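Local structure of fumarate lyase (Mesorhizobium sp., 3C8T) at residues 34-39 / 213-218; 40-43 / 48-51; 361-366 / 391-396; 398-403 / 421-426. The protein belongs to the fumarate lyase family and forms a mostly helical assembly of four chains. All blocks are in the same frame, centred on the assembly; numbering follows the deposited sequence.

Interaction 1. Residues 34-39 / 213-218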
loop_
_atom_site.group_PDB
_atom_site.type_symbol
_atom_site.label_atom_id
_atom_site.label_comp_id
_atom_site.label_asym_id
_atom_site.label_seq_id
_atom_site.Cartn_x
_atom_site.Cartn_y
_atom_site.Cartn_z
ATOM N N GLU A 34 2.214 34.104 12.895
ATOM C CA GLU A 34 1.384 34.952 13.770
ATOM C C GLU A 34 1.793 36.437 13.681
ATOM O O GLU A 34 0.937 37.320 13.700
ATOM C CB GLU A 34 1.482 34.496 15.216
ATOM C CG GLU A 34 0.839 33.145 15.480
ATOM C CD GLU A 34 -0.653 33.232 15.813
ATOM O OE1 GLU A 34 -1.244 34.336 15.738
ATOM O OE2 GLU A 34 -1.220 32.180 16.174
ATOM N N VAL A 35 3.099 36.689 13.595
ATOM C CA VAL A 35 3.648 38.036 13.486
ATOM C C VAL A 35 3.241 38.636 12.162
ATOM O O VAL A 35 2.827 39.796 12.106
ATOM C CB VAL A 35 5.212 38.027 13.576
ATOM C CG1 VAL A 35 5.820 39.377 13.125
ATOM C CG2 VAL A 35 5.655 37.681 14.956
ATOM N N ALA A 36 3.348 37.849 11.092
ATOM C CA ALA A 36 2.981 38.318 9.770
ATOM C C ALA A 36 1.486 38.590 9.747
ATOM O O ALA A 36 1.035 39.541 9.102
ATOM C CB ALA A 36 3.384 37.309 8.701
ATOM N N LEU A 37 0.704 37.789 10.465
ATOM C CA LEU A 37 -0.758 38.008 10.506
ATOM C C LEU A 37 -1.092 39.346 11.164
ATOM O O LEU A 37 -1.938 40.091 10.656
ATOM C CB LEU A 37 -1.472 36.869 11.219
ATOM C CG LEU A 37 -2.982 37.018 11.475
ATOM C CD1 LEU A 37 -3.820 37.072 10.188
ATOM C CD2 LEU A 37 -3.418 35.904 12.344
ATOM N N ALA A 38 -0.404 39.644 12.270
ATOM C CA ALA A 38 -0.540 40.933 12.989
ATOM C C ALA A 38 -0.193 42.109 12.094
ATOM O O ALA A 38 -0.913 43.118 12.088
ATOM C CB ALA A 38 0.345 40.959 14.227
ATOM N N ARG A 39 0.894 41.963 11.332
ATOM C CA ARG A 39 1.348 43.008 10.427
ATOM C C ARG A 39 0.380 43.253 9.302
ATOM O O ARG A 39 0.075 44.409 8.968
ATOM C CB ARG A 39 2.690 42.636 9.817
ATOM C CG ARG A 39 3.654 43.790 9.792
ATOM C CD ARG A 39 4.539 43.749 11.020
ATOM N NE ARG A 39 5.348 42.523 11.030
ATOM C CZ ARG A 39 6.457 42.341 10.311
ATOM N NH1 ARG A 39 6.916 43.316 9.520
ATOM N NH2 ARG A 39 7.112 41.182 10.393
ATOM N N ARG A 213 1.335 37.835 1.062
ATOM C CA ARG A 213 2.335 38.771 0.620
ATOM C C ARG A 213 3.421 38.883 1.662
ATOM O O ARG A 213 4.583 38.805 1.323
ATOM C CB ARG A 213 1.688 40.116 0.307
ATOM C CG ARG A 213 2.536 41.011 -0.574
ATOM C CD ARG A 213 1.699 42.101 -1.255
ATOM N NE ARG A 213 1.484 43.325 -0.462
ATOM C CZ ARG A 213 2.240 43.762 0.548
ATOM N NH1 ARG A 213 3.315 43.093 0.950
ATOM N NH2 ARG A 213 1.917 44.893 1.164
ATOM N N GLU A 214 3.049 39.020 2.932
ATOM C CA GLU A 214 4.020 39.145 4.022
ATOM C C GLU A 214 4.969 37.954 4.104
ATOM O O GLU A 214 6.113 38.098 4.489
ATOM C CB GLU A 214 3.305 39.232 5.378
ATOM C CG GLU A 214 3.078 40.602 5.932
ATOM C CD GLU A 214 4.380 41.402 6.070
ATOM O OE1 GLU A 214 4.473 42.461 5.411
ATOM O OE2 GLU A 214 5.311 40.975 6.811
ATOM N N LEU A 215 4.461 36.765 3.796
ATOM C CA LEU A 215 5.249 35.551 3.941
ATOM C C LEU A 215 5.861 35.150 2.619
ATOM O O LEU A 215 6.602 34.178 2.548
ATOM C CB LEU A 215 4.364 34.409 4.433
ATOM C CG LEU A 215 3.834 34.554 5.847
ATOM C CD1 LEU A 215 2.817 33.455 6.143
ATOM C CD2 LEU A 215 4.994 34.532 6.827
ATOM N N ASN A 216 5.509 35.874 1.565
ATOM C CA ASN A 216 5.950 35.527 0.227
ATOM C C ASN A 216 5.403 34.172 -0.258
ATOM O O ASN A 216 6.131 33.404 -0.850
ATOM C CB ASN A 216 7.485 35.576 0.166
ATOM C CG ASN A 216 8.018 35.481 -1.250
ATOM O OD1 ASN A 216 7.349 35.861 -2.213
ATOM N ND2 ASN A 216 9.233 34.942 -1.385
ATOM N N LEU A 217 4.109 33.916 -0.045
ATOM C CA LEU A 217 3.453 32.689 -0.508
ATOM C C LEU A 217 2.379 33.037 -1.534
ATOM O O LEU A 217 1.945 34.208 -1.613
ATOM C CB LEU A 217 2.832 31.942 0.687
ATOM C CG LEU A 217 3.840 31.365 1.689
ATOM C CD1 LEU A 217 3.167 30.943 2.973
ATOM C CD2 LEU A 217 4.717 30.184 1.073
ATOM N N GLY A 218 1.920 32.058 -2.316
ATOM C CA GLY A 218 0.744 32.348 -3.176
ATOM C C GLY A 218 -0.509 32.484 -2.289
ATOM O O GLY A 218 -0.455 32.242 -1.078
#
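A36 meets E214 and L215 where helix 23-43 packs against the end of helix 204-215. That end is a Schellman motif. N216 leaves the helix with a positive phi, and its N bonds back to R213 O at 3.1 Å.

E214 can be followed from CB to its carboxylate. Its CB lies 3.8 Å from A36 CB, so the root of an acidic side chain does apolar work here. Its CG is next, 3.9 Å from A36 O. The first torsion, chi1 -96°, is displaced from a staggered position, and chi2 of -56° then bends the chain. The carboxylate ends up beside R39, and the two side chains cross at about a right angle. OE2 sits over one face of the R39 guanidinium, offset toward its rim. The carboxylate and guanidinium planes are 56° apart. The distance from E214 OE2 to R39 NH1 is 3.9 Å, so this is a long salt bridge. No N-H of R39 points at the oxygen, and only charge links the pair. E214 OE1 has the stronger partner, R43, one turn further along helix 23-43. E214 thus faces two arginines of the same helix.

The rest of the packing is apolar. A36 also touches L211, and L215 also rests on T110 of helix 104-140. The closest apolar approach is L215 CD2 to A36 CB, at 3.7 Å.

Interaction 2. Residues 40-43 / 48-51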
loop_
_atom_site.group_PDB
_atom_site.type_symbol
_atom_site.label_atom_id
_atom_site.label_comp_id
_atom_site.label_asym_id
_atom_site.label_seq_id
_atom_site.Cartn_x
_atom_site.Cartn_y
_atom_site.Cartn_z
ATOM N N ALA A 40 -0.093 42.165 8.698
ATOM C CA ALA A 40 -1.119 42.235 7.668
ATOM C C ALA A 40 -2.371 42.963 8.192
ATOM O O ALA A 40 -2.972 43.761 7.499
ATOM C CB ALA A 40 -1.471 40.824 7.158
ATOM N N GLN A 41 -2.752 42.698 9.430
ATOM C CA GLN A 41 -3.952 43.287 9.955
ATOM C C GLN A 41 -3.789 44.780 10.291
ATOM O O GLN A 41 -4.737 45.539 10.189
ATOM C CB GLN A 41 -4.435 42.458 11.143
ATOM C CG GLN A 41 -5.204 41.236 10.685
ATOM C CD GLN A 41 -5.427 40.236 11.760
ATOM O OE1 GLN A 41 -4.665 40.173 12.735
ATOM N NE2 GLN A 41 -6.484 39.431 11.605
ATOM N N ALA A 42 -2.576 45.199 10.670
ATOM C CA ALA A 42 -2.333 46.583 11.029
ATOM C C ALA A 42 -2.345 47.443 9.785
ATOM O O ALA A 42 -2.873 48.561 9.814
ATOM C CB ALA A 42 -1.041 46.730 11.771
ATOM N N ARG A 43 -1.776 46.924 8.692
ATOM C CA ARG A 43 -1.852 47.597 7.388
ATOM C C ARG A 43 -3.275 47.761 6.855
ATOM O O ARG A 43 -3.568 48.734 6.175
ATOM C CB ARG A 43 -1.002 46.892 6.334
ATOM C CG ARG A 43 0.476 47.158 6.481
ATOM C CD ARG A 43 1.222 46.925 5.180
ATOM N NE ARG A 43 1.072 45.559 4.698
ATOM C CZ ARG A 43 1.847 44.532 5.052
ATOM N NH1 ARG A 43 2.854 44.689 5.916
ATOM N NH2 ARG A 43 1.603 43.334 4.530
ATOM N N PRO A 48 -4.881 47.891 15.812
ATOM C CA PRO A 48 -3.977 49.041 15.991
ATOM C C PRO A 48 -2.540 48.827 15.523
ATOM O O PRO A 48 -1.955 47.766 15.769
ATOM C CB PRO A 48 -3.950 49.263 17.512
ATOM C CG PRO A 48 -4.816 48.191 18.118
ATOM C CD PRO A 48 -5.659 47.618 17.043
ATOM N N GLU A 49 -1.974 49.868 14.917
ATOM C CA GLU A 49 -0.602 49.835 14.425
ATOM C C GLU A 49 0.431 49.593 15.514
ATOM O O GLU A 49 1.427 48.960 15.253
ATOM C CB GLU A 49 -0.270 51.119 13.653
ATOM C CG GLU A 49 -0.728 51.098 12.208
ATOM C CD GLU A 49 -0.497 52.439 11.505
ATOM O OE1 GLU A 49 -1.260 53.404 11.750
ATOM O OE2 GLU A 49 0.450 52.520 10.691
ATOM N N ASP A 50 0.198 50.097 16.726
ATOM C CA ASP A 50 1.131 49.859 17.848
ATOM C C ASP A 50 0.999 48.467 18.441
ATOM O O ASP A 50 1.922 47.939 19.062
ATOM C CB ASP A 50 0.990 50.911 18.949
ATOM C CG ASP A 50 -0.422 51.507 19.028
ATOM O OD1 ASP A 50 -1.373 50.818 19.494
ATOM O OD2 ASP A 50 -0.575 52.681 18.609
ATOM N N ALA A 51 -0.159 47.860 18.243
ATOM C CA ALA A 51 -0.339 46.490 18.663
ATOM C C ALA A 51 0.534 45.579 17.791
ATOM O O ALA A 51 1.198 44.686 18.304
ATOM C CB ALA A 51 -1.810 46.107 18.579
#
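No flat group carries the touch between A42 and E49. The R43 guanidinium folds back over its own helix, and A40 CA lies 4.3 Å above one of its faces, offset toward the rim. R43 NH2 makes a salt bridge to E210 of helix 204-215.

The contact belongs to a helix-loop-helix connection. It joins the last turn of helix 23-43 to the first turn of helix 49-61. A short link, residues 44-47, connects them, and P48 takes the N-cap position. A42 CB points across the gap and comes 4.1 Å from E49 CA. It also lies 4.2 Å from P48 O. The E49 side chain passes alongside: its CG is 4.1 Å from A42 O. With chi1 at -83°, E49 CG sits beside its own backbone N, and the chain then runs on extended. P48 and A51 both touch Y97. Within that turn A51 N makes a weak bond to P48 O, at 3.1 Å.

Nothing polar is exchanged across the gap. The touch is van der Waals contact at the surface, made by a methyl group and by a CH2 near a carbonyl oxygen. With only 92 Å² buried and no polar bond, this contact probably contributes little to fixing the helices.

Interaction 3. Residues 361-366 / 391-396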
loop_
_atom_site.group_PDB
_atom_site.type_symbol
_atom_site.label_atom_id
_atom_site.label_comp_id
_atom_site.label_asym_id
_atom_site.label_seq_id
_atom_site.Cartn_x
_atom_site.Cartn_y
_atom_site.Cartn_z
ATOM N N ARG A 361 30.914 -15.056 -26.365
ATOM C CA ARG A 361 31.794 -15.319 -27.502
ATOM C C ARG A 361 31.116 -15.033 -28.839
ATOM O O ARG A 361 31.190 -15.847 -29.780
ATOM C CB ARG A 361 32.361 -16.744 -27.434
ATOM C CG ARG A 361 32.997 -17.054 -26.058
ATOM C CD ARG A 361 33.828 -18.346 -26.061
ATOM N NE ARG A 361 34.886 -18.339 -27.081
ATOM C CZ ARG A 361 35.540 -19.438 -27.467
ATOM N NH1 ARG A 361 35.234 -20.613 -26.899
ATOM N NH2 ARG A 361 36.481 -19.372 -28.411
ATOM N N GLY A 362 30.454 -13.872 -28.895
ATOM C CA GLY A 362 29.868 -13.356 -30.115
ATOM C C GLY A 362 28.386 -13.630 -30.227
ATOM O O GLY A 362 27.701 -13.029 -31.033
ATOM N N LEU A 363 27.867 -14.531 -29.407
ATOM C CA LEU A 363 26.436 -14.837 -29.447
ATOM C C LEU A 363 25.598 -13.570 -29.238
ATOM O O LEU A 363 24.597 -13.373 -29.898
ATOM C CB LEU A 363 26.089 -15.937 -28.439
ATOM C CG LEU A 363 26.590 -17.316 -28.929
ATOM C CD1 LEU A 363 27.002 -18.241 -27.772
ATOM C CD2 LEU A 363 25.548 -17.998 -29.784
ATOM N N ILE A 364 26.073 -12.685 -28.362
ATOM C CA ILE A 364 25.387 -11.422 -28.054
ATOM C C ILE A 364 25.189 -10.501 -29.272
ATOM O O ILE A 364 24.405 -9.557 -29.197
ATOM C CB ILE A 364 26.118 -10.656 -26.878
ATOM C CG1 ILE A 364 25.189 -9.630 -26.189
ATOM C CG2 ILE A 364 27.458 -10.043 -27.362
ATOM C CD1 ILE A 364 25.847 -8.907 -25.055
ATOM N N VAL A 365 25.924 -10.760 -30.359
ATOM C CA VAL A 365 25.813 -10.014 -31.627
ATOM C C VAL A 365 25.418 -10.925 -32.840
ATOM O O VAL A 365 25.604 -10.569 -34.018
ATOM C CB VAL A 365 27.054 -9.096 -31.926
ATOM C CG1 VAL A 365 27.116 -7.939 -30.905
ATOM C CG2 VAL A 365 28.401 -9.881 -31.957
ATOM N N ALA A 366 24.800 -12.072 -32.553
ATOM C CA ALA A 366 24.133 -12.857 -33.604
ATOM C C ALA A 366 23.300 -11.953 -34.528
ATOM O O ALA A 366 23.375 -12.080 -35.758
ATOM C CB ALA A 366 23.266 -13.929 -32.989
ATOM N N ARG A 391 22.791 -22.187 -32.021
ATOM C CA ARG A 391 22.543 -23.446 -31.302
ATOM C C ARG A 391 23.799 -24.311 -31.273
ATOM O O ARG A 391 24.122 -24.910 -30.239
ATOM C CB ARG A 391 21.363 -24.248 -31.890
ATOM C CG ARG A 391 20.044 -23.474 -31.971
ATOM C CD ARG A 391 18.817 -24.380 -32.217
ATOM N NE ARG A 391 18.333 -24.988 -30.967
ATOM C CZ ARG A 391 17.043 -25.214 -30.672
ATOM N NH1 ARG A 391 16.085 -24.881 -31.539
ATOM N NH2 ARG A 391 16.704 -25.777 -29.506
ATOM N N ARG A 392 24.526 -24.356 -32.386
ATOM C CA ARG A 392 25.743 -25.171 -32.474
ATOM C C ARG A 392 26.907 -24.614 -31.682
ATOM O O ARG A 392 27.690 -25.378 -31.140
ATOM C CB ARG A 392 26.183 -25.383 -33.919
ATOM C CG ARG A 392 25.236 -26.214 -34.748
ATOM C CD ARG A 392 25.572 -26.078 -36.229
ATOM N NE ARG A 392 24.689 -26.914 -37.019
ATOM C CZ ARG A 392 24.694 -26.984 -38.345
ATOM N NH1 ARG A 392 25.548 -26.255 -39.073
ATOM N NH2 ARG A 392 23.829 -27.797 -38.951
ATOM N N ALA A 393 27.053 -23.292 -31.647
ATOM C CA ALA A 393 28.104 -22.661 -30.842
ATOM C C ALA A 393 27.913 -23.024 -29.351
ATOM O O ALA A 393 28.873 -23.410 -28.665
ATOM C CB ALA A 393 28.091 -21.152 -31.055
ATOM N N VAL A 394 26.659 -22.922 -28.888
ATOM C CA VAL A 394 26.255 -23.318 -27.546
ATOM C C VAL A 394 26.507 -24.812 -27.301
ATOM O O VAL A 394 27.277 -25.152 -26.414
ATOM C CB VAL A 394 24.769 -22.999 -27.279
ATOM C CG1 VAL A 394 24.334 -23.571 -25.933
ATOM C CG2 VAL A 394 24.491 -21.494 -27.363
ATOM N N GLU A 395 25.864 -25.684 -28.093
ATOM C CA GLU A 395 26.004 -27.151 -27.971
ATOM C C GLU A 395 27.438 -27.633 -28.064
ATOM O O GLU A 395 27.761 -28.690 -27.535
ATOM C CB GLU A 395 25.150 -27.891 -29.019
ATOM N N ASP A 396 28.303 -26.850 -28.713
ATOM C CA ASP A 396 29.692 -27.244 -28.968
ATOM C C ASP A 396 30.681 -26.483 -28.094
ATOM O O ASP A 396 31.906 -26.514 -28.322
ATOM C CB ASP A 396 30.013 -26.980 -30.422
ATOM C CG ASP A 396 30.498 -28.217 -31.142
ATOM O OD1 ASP A 396 30.242 -29.354 -30.648
ATOM O OD2 ASP A 396 31.127 -28.049 -32.220
#
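L363 carries this contact for 361-366, and it meets A393 and V394 near the end of helix 379-395. The segment starts at R361, whose carbonyl pairs with the backbone of L400. G362 follows with a positive phi of 99°.

L363 opens a short 3-10 turn and points at the helix. With chi1 at -73°, its CG lies beside its own backbone N, and the two methyl groups divide the work. CD2 goes to A393 CB, at 4.2 Å. CD1 goes to V394 CG2, at 4.1 Å. The L363 and V394 side chains cross at about a right angle. L363 also rests on C390, one turn earlier on the same helix.

I364 gives its backbone N to S360 OG. V365 takes the N-cap position of helix 366-377, and its N bonds to G362 O at 3.0 Å. A366 begins that helix, and its N bonds to L363 O at 3.0 Å. A366 also touches V386 and C390 of helix 379-395.

This is a loop-to-helix contact of apolar side chains. It belongs to the helical C-terminal region related to that of adenylosuccinate lyase.

Interaction 4. Residues 398-403 / 421-426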
loop_
_atom_site.group_PDB
_atom_site.type_symbol
_atom_site.label_atom_id
_atom_site.label_comp_id
_atom_site.label_asym_id
_atom_site.label_seq_id
_atom_site.Cartn_x
_atom_site.Cartn_y
_atom_site.Cartn_z
ATOM N N THR A 398 31.783 -23.642 -28.088
ATOM C CA THR A 398 32.748 -22.797 -28.817
ATOM C C THR A 398 32.138 -21.416 -29.197
ATOM O O THR A 398 30.930 -21.178 -28.984
ATOM C CB THR A 398 33.298 -23.537 -30.054
ATOM O OG1 THR A 398 34.370 -22.779 -30.644
ATOM C CG2 THR A 398 32.194 -23.803 -31.087
ATOM N N GLY A 399 32.958 -20.516 -29.748
ATOM C CA GLY A 399 32.482 -19.196 -30.195
ATOM C C GLY A 399 31.645 -19.197 -31.476
ATOM O O GLY A 399 31.760 -20.082 -32.339
ATOM N N LEU A 400 30.789 -18.192 -31.611
ATOM C CA LEU A 400 29.973 -18.092 -32.806
ATOM C C LEU A 400 30.782 -17.981 -34.113
ATOM O O LEU A 400 30.393 -18.601 -35.116
ATOM C CB LEU A 400 28.934 -16.971 -32.683
ATOM C CG LEU A 400 27.975 -16.779 -33.878
ATOM C CD1 LEU A 400 27.054 -17.988 -34.136
ATOM C CD2 LEU A 400 27.187 -15.493 -33.764
ATOM N N PHE A 401 31.877 -17.210 -34.113
ATOM C CA PHE A 401 32.720 -17.074 -35.332
ATOM C C PHE A 401 33.251 -18.441 -35.810
ATOM O O PHE A 401 33.191 -18.747 -37.016
ATOM C CB PHE A 401 33.913 -16.101 -35.177
ATOM C CG PHE A 401 34.935 -16.223 -36.307
ATOM C CD1 PHE A 401 34.645 -15.742 -37.582
ATOM C CD2 PHE A 401 36.167 -16.873 -36.103
ATOM C CE1 PHE A 401 35.547 -15.886 -38.647
ATOM C CE2 PHE A 401 37.090 -17.022 -37.156
ATOM C CZ PHE A 401 36.778 -16.526 -38.425
ATOM N N GLU A 402 33.759 -19.234 -34.855
ATOM C CA GLU A 402 34.283 -20.558 -35.166
ATOM C C GLU A 402 33.212 -21.526 -35.713
ATOM O O GLU A 402 33.540 -22.445 -36.434
ATOM C CB GLU A 402 35.030 -21.192 -33.986
ATOM C CG GLU A 402 36.230 -20.393 -33.358
ATOM C CD GLU A 402 37.387 -19.992 -34.317
ATOM O OE1 GLU A 402 38.227 -19.143 -33.884
ATOM O OE2 GLU A 402 37.493 -20.511 -35.464
ATOM N N VAL A 403 31.942 -21.316 -35.389
ATOM C CA VAL A 403 30.879 -22.131 -35.996
ATOM C C VAL A 403 30.547 -21.585 -37.383
ATOM O O VAL A 403 30.562 -22.339 -38.376
ATOM C CB VAL A 403 29.616 -22.203 -35.110
ATOM C CG1 VAL A 403 28.501 -22.987 -35.791
ATOM C CG2 VAL A 403 29.935 -22.858 -33.755
ATOM N N ASP A 421 34.635 -9.343 -37.869
ATOM C CA ASP A 421 34.134 -7.998 -37.518
ATOM C C ASP A 421 32.702 -8.031 -36.882
ATOM O O ASP A 421 32.442 -7.411 -35.848
ATOM C CB ASP A 421 34.166 -7.096 -38.765
ATOM C CG ASP A 421 35.610 -6.754 -39.219
ATOM O OD1 ASP A 421 36.554 -6.971 -38.406
ATOM O OD2 ASP A 421 35.790 -6.267 -40.380
ATOM N N LEU A 422 31.804 -8.781 -37.503
ATOM C CA LEU A 422 30.394 -8.854 -37.091
ATOM C C LEU A 422 30.177 -9.590 -35.766
ATOM O O LEU A 422 29.211 -9.316 -35.063
ATOM C CB LEU A 422 29.542 -9.508 -38.187
ATOM C CG LEU A 422 29.431 -8.702 -39.487
ATOM C CD1 LEU A 422 28.993 -9.598 -40.645
ATOM C CD2 LEU A 422 28.493 -7.513 -39.311
ATOM N N THR A 423 31.074 -10.519 -35.451
ATOM C CA THR A 423 31.027 -11.244 -34.202
ATOM C C THR A 423 31.782 -10.578 -33.066
ATOM O O THR A 423 31.772 -11.101 -31.962
ATOM C CB THR A 423 31.433 -12.748 -34.359
ATOM O OG1 THR A 423 32.741 -12.858 -34.943
ATOM C CG2 THR A 423 30.417 -13.470 -35.226
ATOM N N ASP A 424 32.426 -9.434 -33.321
ATOM C CA ASP A 424 33.025 -8.600 -32.248
ATOM C C ASP A 424 31.984 -7.635 -31.691
ATOM O O ASP A 424 31.564 -6.694 -32.374
ATOM C CB ASP A 424 34.213 -7.776 -32.758
ATOM C CG ASP A 424 34.945 -7.001 -31.627
ATOM O OD1 ASP A 424 34.409 -6.816 -30.497
ATOM O OD2 ASP A 424 36.085 -6.555 -31.892
ATOM N N PRO A 425 31.576 -7.840 -30.434
ATOM C CA PRO A 425 30.522 -6.986 -29.846
ATOM C C PRO A 425 30.823 -5.482 -29.865
ATOM O O PRO A 425 29.892 -4.666 -29.938
ATOM C CB PRO A 425 30.378 -7.537 -28.408
ATOM C CG PRO A 425 31.655 -8.231 -28.148
ATOM C CD PRO A 425 32.049 -8.848 -29.474
ATOM N N ARG A 426 32.105 -5.115 -29.846
ATOM C CA ARG A 426 32.489 -3.690 -29.831
ATOM C C ARG A 426 32.025 -2.953 -31.089
ATOM O O ARG A 426 31.901 -1.724 -31.077
ATOM C CB ARG A 426 33.996 -3.517 -29.606
#
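T423 points its side chain toward L400 and F401. Its two branches take different partners. With chi1 at 56°, OG1 stands between the backbone N and the carbonyl carbon, while CG2 lies beside the N. CG2 meets L400 CD2 at 4.1 Å, and these two side chains cross obliquely. CG2 also comes within 4.2 Å of F401 N. OG1 lies 3.5 Å from F401 CB.

The F401 side chain starts toward T423 but then turns off. Its CG is anti to the backbone N, chi1 167°, and this carries the ring to E416, L419 and R420 of helix 416-422. T423 OG1 approaches the ring obliquely. E402 OE1 lies in the ring plane, at its edge. L400 also touches C390 of helix 379-395. G399 is the N-cap of helix 400-404, and V403 N bonds to G399 O at 3.3 Å.

Past T423 the chain turns again. D424 OD1 accepts from R426 N at 2.9 Å, with an angle of 157° at the hydrogen. The N-H comes from above the carboxylate plane. This is an Asx turn, and it leads into the 3-10 segment at P425.

Across the gap the contact makes no hydrogen bond. The T423 hydroxyl bonds instead to L419 O, four residues back, and weakly to R420 O. The buried hydroxyl thus has its polar partner on its own side, and across the gap it makes only van der Waals contact.

In the fold
The four contacts form two pairs on opposite sides of the chain's centre. Interactions 1 and 2 share helix 23-43, and their centres are about 12 Å apart. R43 of interaction 2 joins them by its salt bridge to E214. Interactions 3 and 4 lie closer, with centres about 8 Å apart, and a probable backbone bond from T398 N to A393 O ties them. The centres of interactions 1 and 3 are about 71 Å apart. Interaction 4 is buried, interactions 1 and 3 are partly buried, and interaction 2 lies at the surface. Only interaction 1 sets opposite charges across its gap; the others rely on packing.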